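Local structure of nucleoprotein (Sendai virus, 6M7D) at residues A[177-182]-A[259-264]; A[235-240]-A[253-258]. The protein coats the viral genomic RNA as a helical nucleocapsid, one subunit per six nucleotides, shielding it from nucleases and presenting it as the template for transcription and replication. One frame throughout, in Å; residues are numbered along the deposited sequence.

Contact 1. Residues A[177-182]-A[259-264]. With nucleotides of chain B.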
loop_
_atom_site.group_PDB
_atom_site.type_symbol
_atom_site.label_atom_id
_atom_site.label_comp_id
_atom_site.label_asym_id
_atom_site.label_seq_id
_atom_site.Cartn_x
_atom_site.Cartn_y
_atom_site.Cartn_z
ATOM N N VAL A 177 -6.166 -3.807 -3.935
ATOM C CA VAL A 177 -6.801 -2.496 -3.971
ATOM C C VAL A 177 -6.053 -1.532 -3.066
ATOM O O VAL A 177 -5.701 -0.423 -3.479
ATOM C CB VAL A 177 -8.285 -2.591 -3.582
ATOM C CG1 VAL A 177 -8.853 -1.207 -3.409
ATOM C CG2 VAL A 177 -9.060 -3.349 -4.629
ATOM N N LEU A 178 -5.769 -1.953 -1.832
ATOM C CA LEU A 178 -5.043 -1.077 -0.912
ATOM C C LEU A 178 -3.718 -0.599 -1.492
ATOM O O LEU A 178 -3.231 0.471 -1.117
ATOM C CB LEU A 178 -4.793 -1.772 0.427
ATOM C CG LEU A 178 -4.080 -0.888 1.459
ATOM C CD1 LEU A 178 -4.954 0.281 1.831
ATOM C CD2 LEU A 178 -3.653 -1.642 2.692
ATOM N N VAL A 179 -3.115 -1.378 -2.391
ATOM C CA VAL A 179 -1.809 -0.995 -2.940
ATOM C C VAL A 179 -1.822 0.441 -3.462
ATOM O O VAL A 179 -0.858 1.191 -3.271
ATOM C CB VAL A 179 -1.355 -1.977 -4.035
ATOM C CG1 VAL A 179 -0.076 -1.488 -4.683
ATOM C CG2 VAL A 179 -1.128 -3.333 -3.463
ATOM N N LYS A 180 -2.903 0.857 -4.119
ATOM C CA LYS A 180 -2.980 2.197 -4.693
ATOM C C LYS A 180 -4.236 2.962 -4.303
ATOM O O LYS A 180 -4.438 4.068 -4.798
ATOM C CB LYS A 180 -2.885 2.131 -6.215
ATOM C CG LYS A 180 -1.480 2.201 -6.740
ATOM C CD LYS A 180 -1.466 2.387 -8.227
ATOM C CE LYS A 180 -0.063 2.612 -8.730
ATOM N NZ LYS A 180 -0.073 2.887 -10.180
ATOM N N ALA A 181 -5.083 2.415 -3.430
ATOM C CA ALA A 181 -6.322 3.102 -3.085
ATOM C C ALA A 181 -6.052 4.469 -2.467
ATOM O O ALA A 181 -6.760 5.440 -2.751
ATOM C CB ALA A 181 -7.146 2.239 -2.136
ATOM N N ILE A 182 -5.031 4.563 -1.627
ATOM C CA ILE A 182 -4.766 5.761 -0.841
ATOM C C ILE A 182 -3.907 6.756 -1.602
ATOM O O ILE A 182 -4.234 7.937 -1.679
ATOM C CB ILE A 182 -4.109 5.380 0.505
ATOM C CG1 ILE A 182 -4.956 4.352 1.254
ATOM C CG2 ILE A 182 -3.891 6.601 1.359
ATOM C CD1 ILE A 182 -6.368 4.768 1.452
ATOM N N ASN A 259 4.480 -5.944 0.483
ATOM C CA ASN A 259 5.729 -5.527 -0.132
ATOM C C ASN A 259 5.467 -4.538 -1.254
ATOM O O ASN A 259 6.295 -3.663 -1.521
ATOM C CB ASN A 259 6.482 -6.766 -0.623
ATOM C CG ASN A 259 7.544 -6.453 -1.651
ATOM O OD1 ASN A 259 8.649 -6.032 -1.311
ATOM N ND2 ASN A 259 7.224 -6.678 -2.920
ATOM N N TYR A 260 4.316 -4.655 -1.914
ATOM C CA TYR A 260 3.925 -3.617 -2.871
ATOM C C TYR A 260 3.345 -2.373 -2.203
ATOM O O TYR A 260 3.419 -1.283 -2.770
ATOM C CB TYR A 260 2.918 -4.161 -3.872
ATOM C CG TYR A 260 3.526 -5.087 -4.872
ATOM C CD1 TYR A 260 4.371 -4.616 -5.854
ATOM C CD2 TYR A 260 3.265 -6.440 -4.827
ATOM C CE1 TYR A 260 4.932 -5.465 -6.764
ATOM C CE2 TYR A 260 3.825 -7.293 -5.729
ATOM C CZ TYR A 260 4.652 -6.803 -6.696
ATOM O OH TYR A 260 5.197 -7.669 -7.598
ATOM N N ILE A 261 2.747 -2.514 -1.020
ATOM C CA ILE A 261 2.178 -1.381 -0.296
ATOM C C ILE A 261 3.244 -0.602 0.457
ATOM O O ILE A 261 3.060 0.587 0.727
ATOM C CB ILE A 261 1.085 -1.864 0.674
ATOM C CG1 ILE A 261 -0.046 -2.547 -0.085
ATOM C CG2 ILE A 261 0.501 -0.732 1.477
ATOM C CD1 ILE A 261 -1.013 -3.251 0.804
ATOM N N ARG A 262 4.358 -1.239 0.796
ATOM C CA ARG A 262 5.420 -0.566 1.525
ATOM C C ARG A 262 5.871 0.689 0.794
ATOM O O ARG A 262 6.062 0.685 -0.423
ATOM C CB ARG A 262 6.600 -1.509 1.713
ATOM C CG ARG A 262 6.415 -2.534 2.793
ATOM C CD ARG A 262 7.516 -3.541 2.722
ATOM N NE ARG A 262 7.515 -4.486 3.830
ATOM C CZ ARG A 262 8.546 -5.270 4.116
ATOM N NH1 ARG A 262 9.641 -5.207 3.377
ATOM N NH2 ARG A 262 8.494 -6.109 5.137
ATOM N N ASP A 263 6.028 1.770 1.552
ATOM C CA ASP A 263 6.539 3.060 1.105
ATOM C C ASP A 263 5.636 3.738 0.094
ATOM O O ASP A 263 6.098 4.599 -0.650
ATOM C CB ASP A 263 7.953 2.936 0.533
ATOM C CG ASP A 263 8.911 2.309 1.508
ATOM O OD1 ASP A 263 8.933 2.731 2.677
ATOM O OD2 ASP A 263 9.636 1.379 1.114
ATOM N N ALA A 264 4.364 3.364 0.039
ATOM C CA ALA A 264 3.402 4.101 -0.762
ATOM C C ALA A 264 3.221 5.497 -0.185
ATOM O O ALA A 264 3.013 5.662 1.018
ATOM C CB ALA A 264 2.075 3.353 -0.802
ATOM P P U B 6 5.393 -2.794 -13.101
ATOM O OP1 U B 6 5.264 -3.586 -14.334
ATOM O OP2 U B 6 4.184 -2.258 -12.463
ATOM O "O5'" U B 6 6.177 -3.657 -12.027
ATOM C "C5'" U B 6 7.517 -4.065 -12.246
ATOM C "C4'" U B 6 8.166 -4.513 -10.967
ATOM O "O4'" U B 6 8.477 -3.361 -10.145
ATOM C "C3'" U B 6 7.317 -5.379 -10.058
ATOM O "O3'" U B 6 7.215 -6.734 -10.479
ATOM C "C2'" U B 6 7.993 -5.180 -8.707
ATOM O "O2'" U B 6 9.185 -5.942 -8.621
ATOM C "C1'" U B 6 8.378 -3.701 -8.781
ATOM N N1 U B 6 7.371 -2.833 -8.119
ATOM C C2 U B 6 7.527 -2.582 -6.770
ATOM O O2 U B 6 8.445 -3.015 -6.114
ATOM N N3 U B 6 6.577 -1.805 -6.186
ATOM C C4 U B 6 5.486 -1.259 -6.803
ATOM O O4 U B 6 4.714 -0.578 -6.140
ATOM C C5 U B 6 5.381 -1.560 -8.196
ATOM C C6 U B 6 6.298 -2.314 -8.787
ATOM P P U B 4 1.510 6.245 -9.136
ATOM O OP1 U B 4 0.408 5.784 -10.001
ATOM O OP2 U B 4 1.764 5.620 -7.830
ATOM O "O5'" U B 4 2.865 6.135 -9.943
ATOM C "C5'" U B 4 2.937 6.526 -11.300
ATOM C "C4'" U B 4 4.225 6.078 -11.931
ATOM O "O4'" U B 4 5.353 6.645 -11.229
ATOM C "C3'" U B 4 4.525 4.598 -11.901
ATOM O "O3'" U B 4 3.768 3.843 -12.823
ATOM C "C2'" U B 4 6.009 4.590 -12.196
ATOM O "O2'" U B 4 6.218 4.878 -13.566
ATOM C "C1'" U B 4 6.472 5.803 -11.399
ATOM N N1 U B 4 7.045 5.457 -10.078
ATOM C C2 U B 4 8.298 4.867 -10.022
ATOM O O2 U B 4 8.964 4.574 -10.984
ATOM N N3 U B 4 8.773 4.596 -8.779
ATOM C C4 U B 4 8.144 4.858 -7.601
ATOM O O4 U B 4 8.710 4.553 -6.564
ATOM C C5 U B 4 6.866 5.471 -7.727
ATOM C C6 U B 4 6.369 5.746 -8.928
ATOM P P U B 5 3.103 2.454 -12.374
ATOM O OP1 U B 5 2.066 2.116 -13.366
ATOM O OP2 U B 5 2.763 2.544 -10.948
ATOM O "O5'" U B 5 4.276 1.389 -12.472
ATOM C "C5'" U B 5 5.206 1.401 -13.540
ATOM C "C4'" U B 5 6.536 0.839 -13.121
ATOM O "O4'" U B 5 7.144 1.680 -12.121
ATOM C "C3'" U B 5 6.515 -0.522 -12.465
ATOM O "O3'" U B 5 6.371 -1.570 -13.400
ATOM C "C2'" U B 5 7.845 -0.550 -11.731
ATOM O "O2'" U B 5 8.896 -0.844 -12.633
ATOM C "C1'" U B 5 7.993 0.906 -11.305
ATOM N N1 U B 5 7.674 1.157 -9.883
ATOM C C2 U B 5 8.605 0.817 -8.925
ATOM O O2 U B 5 9.661 0.284 -9.167
ATOM N N3 U B 5 8.260 1.102 -7.642
ATOM C C4 U B 5 7.106 1.697 -7.232
ATOM O O4 U B 5 6.935 1.895 -6.037
ATOM C C5 U B 5 6.200 2.029 -8.278
ATOM C C6 U B 5 6.509 1.764 -9.538
#
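In the RNA-binding site of the nucleoprotein core, the C-terminal ends of helices 163-181 and 249-261 pack through Leu178, Val179 and Ile261, beside Lys180 and Tyr260, both RNA-binding residues. The join is apolar. Val179 CG2 lies against Ile261 CG1 at 3.6 Å, while its other methyl, CG1, lies 4.1 Å from Tyr260 CB. Ile261 points CG1 away from its own carbonyl carbon (chi1 -61°), and the chain continues straight to CD1, which meets Leu178 CD2 at 3.6 Å, the two side chains crossing at about a right angle. After the helix, a type II turn from Ile261 to Ala264, closed by a hydrogen bond from Ala264 N to Ile261 O, brings the Ala264 methyl round toward helix 163-181. Lys180 starts away from 259-264, its chain extended beyond CG. The Tyr260 ring, in a cation-pi contact with Arg195, turns its edge to the base of U6 of chain B, with CD1 3.6 Å from N3. At the far end of Lys180, NZ bridges two successive phosphates of chain B, donating to U4 OP1 at 2.9 Å and to U5 OP2 at 3.0 Å.

Contact 2. Residues A[235-240]-A[253-258]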
loop_
_atom_site.group_PDB
_atom_site.type_symbol
_atom_site.label_atom_id
_atom_site.label_comp_id
_atom_site.label_asym_id
_atom_site.label_seq_id
_atom_site.Cartn_x
_atom_site.Cartn_y
_atom_site.Cartn_z
ATOM N N GLU A 235 -1.560 -3.003 10.218
ATOM C CA GLU A 235 -1.276 -3.723 11.489
ATOM C C GLU A 235 -1.082 -5.215 11.199
ATOM O O GLU A 235 -0.143 -5.803 11.761
ATOM C CB GLU A 235 -2.431 -3.518 12.471
ATOM C CG GLU A 235 -2.126 -4.024 13.868
ATOM C CD GLU A 235 -0.927 -3.364 14.525
ATOM O OE1 GLU A 235 -0.317 -2.483 13.888
ATOM O OE2 GLU A 235 -0.606 -3.732 15.672
ATOM N N THR A 236 -1.919 -5.784 10.326
ATOM C CA THR A 236 -1.818 -7.225 9.971
ATOM C C THR A 236 -0.461 -7.482 9.313
ATOM O O THR A 236 0.191 -8.480 9.666
ATOM C CB THR A 236 -2.917 -7.608 8.971
ATOM O OG1 THR A 236 -4.187 -7.261 9.524
ATOM C CG2 THR A 236 -2.895 -9.075 8.605
ATOM N N LEU A 237 -0.051 -6.584 8.414
ATOM C CA LEU A 237 1.240 -6.694 7.687
ATOM C C LEU A 237 2.419 -6.590 8.658
ATOM O O LEU A 237 3.372 -7.372 8.506
ATOM C CB LEU A 237 1.312 -5.570 6.650
ATOM C CG LEU A 237 0.696 -5.885 5.290
ATOM C CD1 LEU A 237 0.691 -4.652 4.402
ATOM C CD2 LEU A 237 1.442 -7.025 4.615
ATOM N N VAL A 238 2.337 -5.688 9.641
ATOM C CA VAL A 238 3.474 -5.464 10.527
ATOM C C VAL A 238 3.561 -6.556 11.585
ATOM O O VAL A 238 4.638 -7.099 11.850
ATOM C CB VAL A 238 3.381 -4.066 11.158
ATOM C CG1 VAL A 238 4.390 -3.919 12.268
ATOM C CG2 VAL A 238 3.611 -3.018 10.109
ATOM N N THR A 239 2.438 -6.887 12.215
ATOM C CA THR A 239 2.449 -7.811 13.339
ATOM C C THR A 239 2.403 -9.270 12.916
ATOM O O THR A 239 2.558 -10.144 13.772
ATOM C CB THR A 239 1.278 -7.520 14.276
ATOM O OG1 THR A 239 0.047 -7.579 13.546
ATOM C CG2 THR A 239 1.427 -6.151 14.899
ATOM N N MET A 240 2.184 -9.556 11.638
ATOM C CA MET A 240 2.269 -10.926 11.161
ATOM C C MET A 240 3.667 -11.472 11.398
ATOM O O MET A 240 4.663 -10.854 11.015
ATOM C CB MET A 240 1.925 -10.992 9.677
ATOM C CG MET A 240 1.847 -12.388 9.115
ATOM S SD MET A 240 1.577 -12.392 7.341
ATOM C CE MET A 240 0.147 -11.342 7.200
ATOM N N ASN A 253 0.611 -14.334 0.459
ATOM C CA ASN A 253 0.199 -13.427 -0.603
ATOM C C ASN A 253 -0.073 -12.028 -0.075
ATOM O O ASN A 253 0.165 -11.043 -0.778
ATOM C CB ASN A 253 -1.031 -13.977 -1.298
ATOM C CG ASN A 253 -0.744 -15.218 -2.074
ATOM O OD1 ASN A 253 0.328 -15.368 -2.642
ATOM N ND2 ASN A 253 -1.702 -16.120 -2.112
ATOM N N ILE A 254 -0.576 -11.925 1.152
ATOM C CA ILE A 254 -0.762 -10.630 1.791
ATOM C C ILE A 254 0.582 -9.964 2.021
ATOM O O ILE A 254 0.715 -8.747 1.880
ATOM C CB ILE A 254 -1.555 -10.799 3.100
ATOM C CG1 ILE A 254 -3.037 -10.971 2.802
ATOM C CG2 ILE A 254 -1.347 -9.630 4.024
ATOM C CD1 ILE A 254 -3.818 -11.492 3.959
ATOM N N GLN A 255 1.606 -10.748 2.353
ATOM C CA GLN A 255 2.941 -10.181 2.499
ATOM C C GLN A 255 3.513 -9.740 1.161
ATOM O O GLN A 255 4.241 -8.748 1.100
ATOM C CB GLN A 255 3.872 -11.186 3.164
ATOM C CG GLN A 255 3.629 -11.359 4.634
ATOM C CD GLN A 255 3.912 -10.104 5.422
ATOM O OE1 GLN A 255 5.045 -9.646 5.492
ATOM N NE2 GLN A 255 2.882 -9.548 6.033
ATOM N N ILE A 256 3.199 -10.456 0.087
ATOM C CA ILE A 256 3.583 -10.008 -1.251
ATOM C C ILE A 256 2.935 -8.661 -1.570
ATOM O O ILE A 256 3.605 -7.683 -1.942
ATOM C CB ILE A 256 3.202 -11.084 -2.284
ATOM C CG1 ILE A 256 4.028 -12.348 -2.053
ATOM C CG2 ILE A 256 3.376 -10.573 -3.692
ATOM C CD1 ILE A 256 3.462 -13.572 -2.689
ATOM N N VAL A 257 1.615 -8.592 -1.416
ATOM C CA VAL A 257 0.892 -7.354 -1.676
ATOM C C VAL A 257 1.408 -6.232 -0.784
ATOM O O VAL A 257 1.484 -5.078 -1.204
ATOM C CB VAL A 257 -0.619 -7.572 -1.493
ATOM C CG1 VAL A 257 -1.330 -6.264 -1.568
ATOM C CG2 VAL A 257 -1.150 -8.499 -2.548
ATOM N N GLY A 258 1.771 -6.549 0.456
ATOM C CA GLY A 258 2.258 -5.526 1.356
ATOM C C GLY A 258 3.649 -5.054 1.015
ATOM O O GLY A 258 3.987 -3.894 1.251
#
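Two consecutive helices of the helical nucleoprotein core, 227-239 and 249-261, meet here as a steeply crossed pair, with Leu237 and Met240 of the first set against Ile254, Gln255 and Gly258 of the second. The segment axes approach to 10.2 Å and cross at -106°, and the contact is gathered around Leu237, Met240 and Gln255. Both methyls of Leu237 face Gly258, CD1 sitting 3.5 Å from its CA, and CD2 also packs 3.9 Å from Ile254 CG2. Because Gly258 has no side chain in the way of CD2, the leucine can approach the backbone closely. Gln255 runs past Leu237 in the opposite direction. A bend at chi2 (-65°) folds its amide back toward the end of helix 227-239, where NE2 donates a weak bond to Leu237 O, 3.3 Å long though fairly straight at 158°. This carbonyl belongs to the last turn of the helix, so the amide adds one weak polar tie to the apolar contacts. Met240, the first residue past that helix, stretches alongside the same glutamine, placing SD 3.6 Å from Gln255 CG. Its chain then bends at the last torsion, carrying CE to 3.9 Å from Ile254 CG2, a methyl that Leu237 also touches. Helix 163-181 lines the pair through Trp175, which touches both Leu237 and Val257. Phe199 of helix 188-202 packs on Val257 too, and helix 86-93 borders helix 227-239 at Glu235 and Thr236.

From the N terminus, the chain first reaches 177-182 at the end of helix 163-181, then passes through helices 188-202 and 213-225 to 235-240 at the end of helix 227-239. After a short connection it enters helix 249-261, which supplies 253-258 to contact 2 and then 259-264 to contact 1. Contact 2 thus closes a short loop nested inside the longer, largely helical loop closed by contact 1. Helix 249-261 is common to both and packs on helix 227-239 in one and helix 163-181 in the other. The centres of the two contacts lie about 11 Å apart and the packing is continuous: Val179 CG2 touches Val257 CG1 at 3.5 Å.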